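Local coordinates for protein proteinase K (Serratia sp., PDB 2B6N) that is the calcium-binding subtilase domain of a longer proteinase K-like protein and probably cleaves peptide bonds as a serine endopeptidase, at residues N22-D27 against V87-N92. Numbering follows the deposited sequence.
With CA (calcium ion), chain C.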
loop_
_atom_site.group_PDB
_atom_site.type_symbol
_atom_site.label_atom_id
_atom_site.label_comp_id
_atom_site.label_asym_id
_atom_site.label_seq_id
_atom_site.Cartn_x
_atom_site.Cartn_y
_atom_site.Cartn_z
ATOM N N ASN A 22 14.143 -16.867 -1.834
ATOM C CA ASN A 22 13.932 -17.108 -0.393
ATOM C C ASN A 22 14.720 -16.138 0.488
ATOM O O ASN A 22 15.202 -16.498 1.580
ATOM C CB ASN A 22 14.299 -18.562 -0.027
ATOM C CG ASN A 22 13.603 -19.054 1.239
ATOM O OD1 ASN A 22 14.245 -19.589 2.171
ATOM N ND2 ASN A 22 12.304 -18.895 1.277
ATOM N N ASN A 23 14.866 -14.912 -0.016
ATOM C CA ASN A 23 15.613 -13.867 0.661
ATOM C C ASN A 23 15.009 -12.496 0.403
ATOM O O ASN A 23 14.672 -12.164 -0.755
ATOM C CB ASN A 23 17.067 -13.823 0.187
ATOM C CG ASN A 23 17.940 -12.971 1.104
ATOM O OD1 ASN A 23 18.411 -11.902 0.726
ATOM N ND2 ASN A 23 18.150 -13.451 2.312
ATOM N N TYR A 24 14.881 -11.706 1.470
ATOM C CA TYR A 24 14.464 -10.303 1.332
ATOM C C TYR A 24 15.573 -9.388 1.869
ATOM O O TYR A 24 15.767 -9.272 3.084
ATOM C CB TYR A 24 13.095 -10.008 1.984
ATOM C CG TYR A 24 12.723 -8.535 1.887
ATOM C CD1 TYR A 24 12.690 -7.892 0.647
ATOM C CD2 TYR A 24 12.433 -7.783 3.023
ATOM C CE1 TYR A 24 12.382 -6.544 0.530
ATOM C CE2 TYR A 24 12.102 -6.412 2.917
ATOM C CZ TYR A 24 12.110 -5.802 1.668
ATOM O OH TYR A 24 11.805 -4.462 1.537
ATOM N N HIS A 25 16.311 -8.781 0.947
ATOM C CA HIS A 25 17.409 -7.888 1.310
ATOM C C HIS A 25 16.883 -6.484 1.524
ATOM O O HIS A 25 16.025 -6.026 0.763
ATOM C CB HIS A 25 18.462 -7.870 0.189
ATOM C CG HIS A 25 19.611 -6.952 0.467
ATOM N ND1 HIS A 25 20.720 -7.351 1.178
ATOM C CD2 HIS A 25 19.813 -5.651 0.153
ATOM C CE1 HIS A 25 21.553 -6.330 1.304
ATOM N NE2 HIS A 25 21.024 -5.284 0.693
ATOM N N THR A 26 17.419 -5.804 2.537
ATOM C CA THR A 26 17.114 -4.390 2.776
ATOM C C THR A 26 18.418 -3.607 2.985
ATOM O O THR A 26 19.346 -4.092 3.640
ATOM C CB THR A 26 16.199 -4.186 4.008
ATOM O OG1 THR A 26 16.731 -4.880 5.145
ATOM C CG2 THR A 26 14.768 -4.690 3.720
ATOM N N ASP A 27 18.463 -2.402 2.424
ATOM C CA ASP A 27 19.504 -1.408 2.682
ATOM C C ASP A 27 18.960 -0.250 3.523
ATOM O O ASP A 27 19.724 0.547 4.101
ATOM C CB ASP A 27 20.023 -0.875 1.347
ATOM C CG ASP A 27 20.611 -1.983 0.479
ATOM O OD1 ASP A 27 21.534 -2.682 0.968
ATOM O OD2 ASP A 27 20.119 -2.188 -0.652
ATOM N N VAL A 87 7.779 -4.574 4.218
ATOM C CA VAL A 87 8.806 -4.001 3.326
ATOM C C VAL A 87 9.780 -3.087 4.091
ATOM O O VAL A 87 11.013 -3.163 3.897
ATOM C CB VAL A 87 8.129 -3.204 2.160
ATOM C CG1 VAL A 87 9.165 -2.475 1.294
ATOM C CG2 VAL A 87 7.299 -4.133 1.280
ATOM N N ALA A 88 9.219 -2.226 4.945
ATOM C CA ALA A 88 9.970 -1.153 5.612
ATOM C C ALA A 88 9.873 -1.376 7.125
ATOM O O ALA A 88 8.964 -0.884 7.790
ATOM C CB ALA A 88 9.392 0.214 5.230
ATOM N N LYS A 89 10.833 -2.132 7.639
ATOM C CA LYS A 89 10.713 -2.766 8.947
ATOM C C LYS A 89 10.895 -1.839 10.148
ATOM O O LYS A 89 10.750 -2.282 11.298
ATOM C CB LYS A 89 11.656 -3.970 9.013
ATOM C CG LYS A 89 11.360 -5.006 7.889
ATOM C CD LYS A 89 12.245 -6.224 7.998
ATOM C CE LYS A 89 11.975 -7.202 6.853
ATOM N NZ LYS A 89 10.632 -7.882 6.911
ATOM N N ASN A 90 11.197 -0.568 9.902
ATOM C CA ASN A 90 11.279 0.411 10.999
ATOM C C ASN A 90 10.436 1.670 10.763
ATOM O O ASN A 90 10.636 2.713 11.429
ATOM C CB ASN A 90 12.735 0.799 11.288
ATOM C CG ASN A 90 12.916 1.418 12.661
ATOM O OD1 ASN A 90 13.635 2.420 12.824
ATOM N ND2 ASN A 90 12.277 0.826 13.660
ATOM N N VAL A 91 9.495 1.581 9.822
ATOM C CA VAL A 91 8.612 2.712 9.530
ATOM C C VAL A 91 7.639 2.950 10.687
ATOM O O VAL A 91 7.276 2.009 11.411
ATOM C CB VAL A 91 7.824 2.492 8.200
ATOM C CG1 VAL A 91 6.670 1.510 8.383
ATOM C CG2 VAL A 91 7.333 3.818 7.616
ATOM N N ASN A 92 7.233 4.203 10.883
ATOM C CA ASN A 92 6.102 4.492 11.775
ATOM C C ASN A 92 4.789 4.262 11.039
ATOM O O ASN A 92 4.672 4.597 9.864
ATOM C CB ASN A 92 6.196 5.920 12.292
ATOM C CG ASN A 92 7.505 6.172 12.970
ATOM O OD1 ASN A 92 7.813 5.529 13.971
ATOM N ND2 ASN A 92 8.325 7.065 12.397
HETATM CA CA CA C . 14.200 -12.188 -3.065
HETATM O O HOH W 1 16.568 -11.586 -3.850
#
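With CG of Tyr24 swung anti to its own amide nitrogen (chi1 177°), the phenol ring reaches from the short strand 23-25 to the loop carrying Val87 and Lys89; Lys89 runs the other way, extended as far as CE and bent only at its last torsion (chi4 -69°). In this subtilase (peptidase S8) fold the contact ties the N-terminal two-stranded antiparallel sheet, strand 2-4 with 23-25, to the connection between helix 72-81 and strand 92-97 of the central parallel sheet. Tyr24 OH gives its proton to the carbonyl of Val87, OH to O 2.8 Å. The C=O...donor angle is 116°, so the hydroxyl comes well to one side of the carbonyl and close to its plane. That oxygen lies at the ring edge, as does the aliphatic end of Lys89, whose CE is 3.9 Å from Tyr24 CD2. Lys89 NZ turns to the carbonyls of Ser83 and Gly86 and to Gln3 OE1, so it too links this loop to strand 2-4. The methyl CG2 of Thr26 adds a loose contact, 4.1 Å from Val87 O. Ile10 and Leu236 pack against both Tyr24 and Val87, bringing in helices 8-13 and 223-240. Immediately before the tyrosine, Asn23 O binds the calcium ion at 2.4 Å, in a site shared with Asp11, Asp14, Gln15 and Asp21; one strand thus carries a metal ligand and the buried phenol. The side chains of Tyr24 and Val87 cross at about a right angle, and Val87 CG1 lies 3.3 Å from Tyr24 OH.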